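Local coordinates for protein beta-fructofuranosidase, insoluble isoenzyme CWINV1 (Arabidopsis thaliana, PDB 2OXB) that hydrolyses terminal fructose units from sucrose and 1-kestose, and less readily from neokestose and levan, as a cell-wall invertase, at residues Lys285-Ser297 against Gly307-Trp319. The protein carries 1 engineered substitution. Numbering follows the deposited sequence.
Sequences KNRRILWGWTNES and GWSGIQTIPRKIW. With NAG (2-acetamido-2-deoxy-beta-D-glucopyranose), chain C.
Pro315 lies against one face of the Trp291 indole: its CG sits 3.5 Å from the centroid of the six-membered ring and 15° off the normal, a CH-pi contact. Gln312 reaches the same ring at its edge, CG to Trp291 CE3 3.4 Å, with amide and indole planes 55° apart. With CG on the backbone-N side and anti to the carbonyl carbon (chi1 -66°), the Trp291 ring is carried over the proline. Replacing the indole with the methyl of an alanine is likely to leave Pro315 CG and Gln312 CG without their aromatic partner and open a gap beside them. Pro315 CB also packs beside Ile289 CG2. The side chains of Leu290 and Ile318 cross at about a right angle, CD1 of the leucine 3.5 Å from Ile318 CG2; Leu290 CD2 touches Arg316 CD.

Backbone pairing sets this register. Arg316 N donates to Leu290 O at 2.9 Å, nearly straight, within an antiparallel hydrogen-bonded pair; the return bond, Leu290 N to Arg316 O, is modelled too short for its length to carry weight. Beyond the strand, Gly292 O takes two bonds from Thr313: N at 2.9 Å, nearly along the C=O axis, and OG1 at 2.7 Å, tilted from the carbonyl plane. A salt bridge from Arg316 to Glu485 ties the side chain that touches Leu290 to strand 483-488.

Strands 287-291 and 316-320 are the central pair of a four-stranded antiparallel sheet, one blade of the five-bladed beta-propeller of family 32 glycosidases. The loop that follows strand 287-291 leads to Trp293, whose side chain neighbours substrate-binding Asn18 and active-site Asp19, and on to Asn295, which bears an N-linked glycan.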
loop_
_atom_site.group_PDB
_atom_site.type_symbol
_atom_site.label_atom_id
_atom_site.label_comp_id
_atom_site.label_asym_id
_atom_site.label_seq_id
_atom_site.Cartn_x
_atom_site.Cartn_y
_atom_site.Cartn_z
ATOM N N LYS A 285 -3.281 -17.411 9.619
ATOM C CA LYS A 285 -1.828 -17.453 9.613
ATOM C C LYS A 285 -1.219 -16.621 10.729
ATOM O O LYS A 285 -0.006 -16.637 10.953
ATOM C CB LYS A 285 -1.325 -16.990 8.249
ATOM C CG LYS A 285 -2.087 -17.642 7.091
ATOM C CD LYS A 285 -1.643 -19.063 6.822
ATOM C CE LYS A 285 -0.251 -19.092 6.233
ATOM N NZ LYS A 285 -0.190 -18.377 4.931
ATOM N N ASN A 286 -2.081 -15.911 11.446
ATOM C CA ASN A 286 -1.649 -15.053 12.545
ATOM C C ASN A 286 -0.834 -13.876 12.003
ATOM O O ASN A 286 0.104 -13.400 12.653
ATOM C CB ASN A 286 -0.801 -15.848 13.537
ATOM C CG ASN A 286 -0.668 -15.156 14.878
ATOM O OD1 ASN A 286 -1.639 -15.055 15.635
ATOM N ND2 ASN A 286 0.536 -14.668 15.182
ATOM N N ARG A 287 -1.189 -13.404 10.812
ATOM C CA ARG A 287 -0.469 -12.286 10.226
ATOM C C ARG A 287 -1.380 -11.126 9.863
ATOM O O ARG A 287 -2.603 -11.256 9.863
ATOM C CB ARG A 287 0.309 -12.739 8.991
ATOM C CG ARG A 287 -0.531 -13.231 7.851
ATOM C CD ARG A 287 0.348 -13.936 6.850
ATOM N NE ARG A 287 -0.211 -13.932 5.502
ATOM C CZ ARG A 287 -1.403 -14.424 5.175
ATOM N NH1 ARG A 287 -2.179 -14.962 6.100
ATOM N NH2 ARG A 287 -1.819 -14.393 3.912
ATOM N N ARG A 288 -0.769 -9.981 9.578
ATOM C CA ARG A 288 -1.509 -8.791 9.197
ATOM C C ARG A 288 -1.246 -8.476 7.726
ATOM O O ARG A 288 -0.116 -8.179 7.330
ATOM C CB ARG A 288 -1.099 -7.614 10.090
ATOM C CG ARG A 288 -1.865 -6.313 9.800
ATOM C CD ARG A 288 -1.608 -5.219 10.852
ATOM N NE ARG A 288 -2.437 -5.386 12.043
ATOM C CZ ARG A 288 -3.743 -5.132 12.093
ATOM N NH1 ARG A 288 -4.385 -4.692 11.020
ATOM N NH2 ARG A 288 -4.416 -5.326 13.218
ATOM N N ILE A 289 -2.301 -8.566 6.922
ATOM C CA ILE A 289 -2.217 -8.300 5.489
ATOM C C ILE A 289 -2.482 -6.834 5.192
ATOM O O ILE A 289 -3.393 -6.234 5.758
ATOM C CB ILE A 289 -3.248 -9.128 4.692
ATOM C CG1 ILE A 289 -2.805 -10.594 4.586
ATOM C CG2 ILE A 289 -3.395 -8.551 3.295
ATOM C CD1 ILE A 289 -2.710 -11.346 5.896
ATOM N N LEU A 290 -1.706 -6.266 4.280
ATOM C CA LEU A 290 -1.867 -4.864 3.933
ATOM C C LEU A 290 -2.237 -4.599 2.475
ATOM O O LEU A 290 -1.433 -4.813 1.560
ATOM C CB LEU A 290 -0.591 -4.111 4.286
ATOM C CG LEU A 290 -0.575 -2.627 3.935
ATOM C CD1 LEU A 290 0.152 -1.874 5.044
ATOM C CD2 LEU A 290 0.100 -2.401 2.583
ATOM N N TRP A 291 -3.457 -4.110 2.273
ATOM C CA TRP A 291 -3.958 -3.789 0.939
ATOM C C TRP A 291 -3.782 -2.326 0.547
ATOM O O TRP A 291 -4.023 -1.426 1.348
ATOM C CB TRP A 291 -5.441 -4.107 0.819
ATOM C CG TRP A 291 -5.789 -5.526 0.911
ATOM C CD1 TRP A 291 -6.080 -6.234 2.046
ATOM C CD2 TRP A 291 -5.950 -6.427 -0.183
ATOM N NE1 TRP A 291 -6.422 -7.527 1.721
ATOM C CE2 TRP A 291 -6.350 -7.673 0.359
ATOM C CE3 TRP A 291 -5.795 -6.306 -1.573
ATOM C CZ2 TRP A 291 -6.604 -8.794 -0.447
ATOM C CZ3 TRP A 291 -6.046 -7.418 -2.376
ATOM C CH2 TRP A 291 -6.447 -8.647 -1.807
ATOM N N GLY A 292 -3.395 -2.106 -0.707
ATOM C CA GLY A 292 -3.200 -0.761 -1.226
ATOM C C GLY A 292 -3.720 -0.655 -2.649
ATOM O O GLY A 292 -3.492 -1.555 -3.461
ATOM N N TRP A 293 -4.399 0.451 -2.954
ATOM C CA TRP A 293 -4.986 0.663 -4.269
ATOM C C TRP A 293 -4.045 1.034 -5.434
ATOM O O TRP A 293 -3.948 0.274 -6.397
ATOM C CB TRP A 293 -6.155 1.660 -4.152
ATOM C CG TRP A 293 -6.597 2.278 -5.457
ATOM C CD1 TRP A 293 -6.792 1.640 -6.651
ATOM C CD2 TRP A 293 -6.860 3.670 -5.698
ATOM N NE1 TRP A 293 -7.150 2.550 -7.621
ATOM C CE2 TRP A 293 -7.203 3.802 -7.062
ATOM C CE3 TRP A 293 -6.838 4.820 -4.889
ATOM C CZ2 TRP A 293 -7.523 5.034 -7.643
ATOM C CZ3 TRP A 293 -7.156 6.050 -5.464
ATOM C CH2 TRP A 293 -7.495 6.144 -6.835
ATOM N N THR A 294 -3.349 2.160 -5.390
ATOM C CA THR A 294 -2.461 2.500 -6.522
ATOM C C THR A 294 -3.177 2.980 -7.787
ATOM O O THR A 294 -3.693 2.192 -8.587
ATOM C CB THR A 294 -1.546 1.310 -6.940
ATOM O OG1 THR A 294 -0.525 1.123 -5.958
ATOM C CG2 THR A 294 -0.874 1.586 -8.285
ATOM N N ASN A 295 -3.152 4.295 -7.946
ATOM C CA ASN A 295 -3.729 5.020 -9.060
ATOM C C ASN A 295 -3.381 4.377 -10.379
ATOM O O ASN A 295 -2.755 3.328 -10.453
ATOM C CB ASN A 295 -3.140 6.429 -9.096
ATOM C CG ASN A 295 -4.172 7.508 -8.978
ATOM O OD1 ASN A 295 -5.328 7.327 -9.360
ATOM N ND2 ASN A 295 -3.739 8.659 -8.469
ATOM N N GLU A 296 -3.759 5.088 -11.427
ATOM C CA GLU A 296 -3.502 4.691 -12.793
ATOM C C GLU A 296 -2.640 5.824 -13.366
ATOM O O GLU A 296 -3.144 6.930 -13.542
ATOM C CB GLU A 296 -4.819 4.636 -13.543
ATOM C CG GLU A 296 -4.757 3.886 -14.840
ATOM C CD GLU A 296 -4.858 2.394 -14.629
ATOM O OE1 GLU A 296 -5.848 1.981 -13.998
ATOM O OE2 GLU A 296 -3.958 1.652 -15.090
ATOM N N SER A 297 -1.360 5.562 -13.649
ATOM C CA SER A 297 -0.453 6.591 -14.183
ATOM C C SER A 297 -0.698 6.983 -15.644
ATOM O O SER A 297 0.036 7.799 -16.200
ATOM C CB SER A 297 1.013 6.150 -14.036
ATOM O OG SER A 297 1.489 6.283 -12.704
ATOM N N GLY A 307 -10.828 0.811 -21.335
ATOM C CA GLY A 307 -11.980 0.292 -20.625
ATOM C C GLY A 307 -11.779 0.024 -19.146
ATOM O O GLY A 307 -12.716 -0.393 -18.469
ATOM N N TRP A 308 -10.582 0.262 -18.628
ATOM C CA TRP A 308 -10.345 0.009 -17.212
ATOM C C TRP A 308 -9.396 0.996 -16.504
ATOM O O TRP A 308 -8.568 1.676 -17.126
ATOM C CB TRP A 308 -9.832 -1.425 -17.020
ATOM C CG TRP A 308 -8.570 -1.729 -17.763
ATOM C CD1 TRP A 308 -8.454 -2.308 -18.995
ATOM C CD2 TRP A 308 -7.243 -1.410 -17.347
ATOM N NE1 TRP A 308 -7.130 -2.365 -19.378
ATOM C CE2 TRP A 308 -6.364 -1.823 -18.382
ATOM C CE3 TRP A 308 -6.708 -0.812 -16.204
ATOM C CZ2 TRP A 308 -4.980 -1.659 -18.306
ATOM C CZ3 TRP A 308 -5.322 -0.644 -16.125
ATOM C CH2 TRP A 308 -4.476 -1.069 -17.174
ATOM N N SER A 309 -9.541 1.075 -15.189
ATOM C CA SER A 309 -8.700 1.950 -14.380
ATOM C C SER A 309 -8.669 1.453 -12.943
ATOM O O SER A 309 -9.706 1.295 -12.305
ATOM C CB SER A 309 -9.206 3.402 -14.423
ATOM O OG SER A 309 -8.397 4.258 -13.639
ATOM N N GLY A 310 -7.470 1.170 -12.451
ATOM C CA GLY A 310 -7.326 0.716 -11.081
ATOM C C GLY A 310 -6.960 -0.739 -10.877
ATOM O O GLY A 310 -7.661 -1.651 -11.314
ATOM N N ILE A 311 -5.832 -0.949 -10.211
ATOM C CA ILE A 311 -5.366 -2.292 -9.897
ATOM C C ILE A 311 -5.203 -2.330 -8.381
ATOM O O ILE A 311 -5.228 -1.290 -7.721
ATOM C CB ILE A 311 -3.998 -2.617 -10.541
ATOM C CG1 ILE A 311 -2.889 -1.840 -9.837
ATOM C CG2 ILE A 311 -4.038 -2.312 -12.012
ATOM C CD1 ILE A 311 -1.513 -2.175 -10.299
ATOM N N GLN A 312 -5.039 -3.525 -7.828
ATOM C CA GLN A 312 -4.853 -3.664 -6.393
ATOM C C GLN A 312 -3.467 -4.252 -6.200
ATOM O O GLN A 312 -3.134 -5.279 -6.792
ATOM C CB GLN A 312 -5.904 -4.608 -5.814
ATOM C CG GLN A 312 -6.148 -4.405 -4.340
ATOM C CD GLN A 312 -6.999 -3.166 -4.047
ATOM O OE1 GLN A 312 -7.074 -2.705 -2.903
ATOM N NE2 GLN A 312 -7.660 -2.637 -5.078
ATOM N N THR A 313 -2.645 -3.587 -5.401
ATOM C CA THR A 313 -1.311 -4.086 -5.149
ATOM C C THR A 313 -1.374 -5.395 -4.369
ATOM O O THR A 313 -2.312 -5.634 -3.597
ATOM C CB THR A 313 -0.502 -3.090 -4.336
ATOM O OG1 THR A 313 -1.185 -2.826 -3.104
ATOM C CG2 THR A 313 -0.327 -1.813 -5.110
ATOM N N ILE A 314 -0.362 -6.232 -4.561
ATOM C CA ILE A 314 -0.310 -7.505 -3.872
ATOM C C ILE A 314 -0.393 -7.296 -2.374
ATOM O O ILE A 314 0.308 -6.455 -1.808
ATOM C CB ILE A 314 0.991 -8.282 -4.176
ATOM C CG1 ILE A 314 0.963 -9.616 -3.438
ATOM C CG2 ILE A 314 2.203 -7.469 -3.723
ATOM C CD1 ILE A 314 2.285 -10.324 -3.439
ATOM N N PRO A 315 -1.261 -8.068 -1.710
ATOM C CA PRO A 315 -1.414 -7.946 -0.262
ATOM C C PRO A 315 -0.041 -8.032 0.382
ATOM O O PRO A 315 0.708 -8.944 0.104
ATOM C CB PRO A 315 -2.312 -9.131 0.080
ATOM C CG PRO A 315 -3.191 -9.237 -1.144
ATOM C CD PRO A 315 -2.169 -9.095 -2.255
ATOM N N ARG A 316 0.305 -7.058 1.211
ATOM C CA ARG A 316 1.604 -7.074 1.867
ATOM C C ARG A 316 1.437 -7.517 3.308
ATOM O O ARG A 316 0.337 -7.492 3.860
ATOM C CB ARG A 316 2.263 -5.670 1.838
ATOM C CG ARG A 316 2.856 -5.198 0.478
ATOM C CD ARG A 316 2.521 -3.722 0.203
ATOM N NE ARG A 316 3.275 -3.044 -0.876
ATOM C CZ ARG A 316 3.434 -3.490 -2.125
ATOM N NH1 ARG A 316 2.907 -4.655 -2.508
ATOM N NH2 ARG A 316 4.091 -2.745 -3.008
ATOM N N LYS A 317 2.540 -7.951 3.899
ATOM C CA LYS A 317 2.548 -8.342 5.297
ATOM C C LYS A 317 3.393 -7.278 5.975
ATOM O O LYS A 317 4.537 -7.068 5.590
ATOM C CB LYS A 317 3.199 -9.715 5.483
ATOM C CG LYS A 317 3.231 -10.202 6.934
ATOM C CD LYS A 317 4.191 -11.387 7.157
ATOM C CE LYS A 317 4.231 -11.780 8.654
ATOM N NZ LYS A 317 5.220 -12.838 9.042
ATOM N N ILE A 318 2.834 -6.586 6.960
ATOM C CA ILE A 318 3.589 -5.551 7.661
ATOM C C ILE A 318 3.847 -5.905 9.130
ATOM O O ILE A 318 3.261 -6.847 9.676
ATOM C CB ILE A 318 2.874 -4.174 7.581
ATOM C CG1 ILE A 318 1.408 -4.278 8.018
ATOM C CG2 ILE A 318 2.928 -3.669 6.181
ATOM C CD1 ILE A 318 1.183 -3.995 9.483
ATOM N N TRP A 319 4.741 -5.152 9.761
ATOM C CA TRP A 319 5.078 -5.361 11.161
ATOM C C TRP A 319 6.279 -4.523 11.544
ATOM O O TRP A 319 7.149 -4.242 10.728
ATOM C CB TRP A 319 5.374 -6.833 11.425
ATOM C CG TRP A 319 6.677 -7.306 10.869
ATOM C CD1 TRP A 319 7.862 -7.379 11.520
ATOM C CD2 TRP A 319 6.915 -7.789 9.543
ATOM N NE1 TRP A 319 8.829 -7.885 10.688
ATOM C CE2 TRP A 319 8.274 -8.146 9.466
ATOM C CE3 TRP A 319 6.109 -7.951 8.415
ATOM C CZ2 TRP A 319 8.850 -8.661 8.308
ATOM C CZ3 TRP A 319 6.681 -8.460 7.260
ATOM C CH2 TRP A 319 8.042 -8.811 7.217
HETATM C C1 NAG C . -3.562 9.799 -9.345
HETATM C C2 NAG C . -2.205 10.473 -9.087
HETATM C C3 NAG C . -1.825 11.476 -10.194
HETATM C C4 NAG C . -2.109 10.961 -11.608
HETATM C C5 NAG C . -3.547 10.452 -11.620
HETATM C C6 NAG C . -4.103 9.979 -12.957
HETATM C C7 NAG C . -2.333 12.500 -7.776
HETATM C C8 NAG C . -3.720 13.129 -7.692
HETATM N N2 NAG C . -2.249 11.171 -7.815
HETATM O O3 NAG C . -0.452 11.826 -10.081
HETATM O O4 NAG C . -1.955 12.027 -12.530
HETATM O O5 NAG C . -3.668 9.365 -10.698
HETATM O O6 NAG C . -5.490 9.679 -12.846
HETATM O O7 NAG C . -1.342 13.227 -7.811
#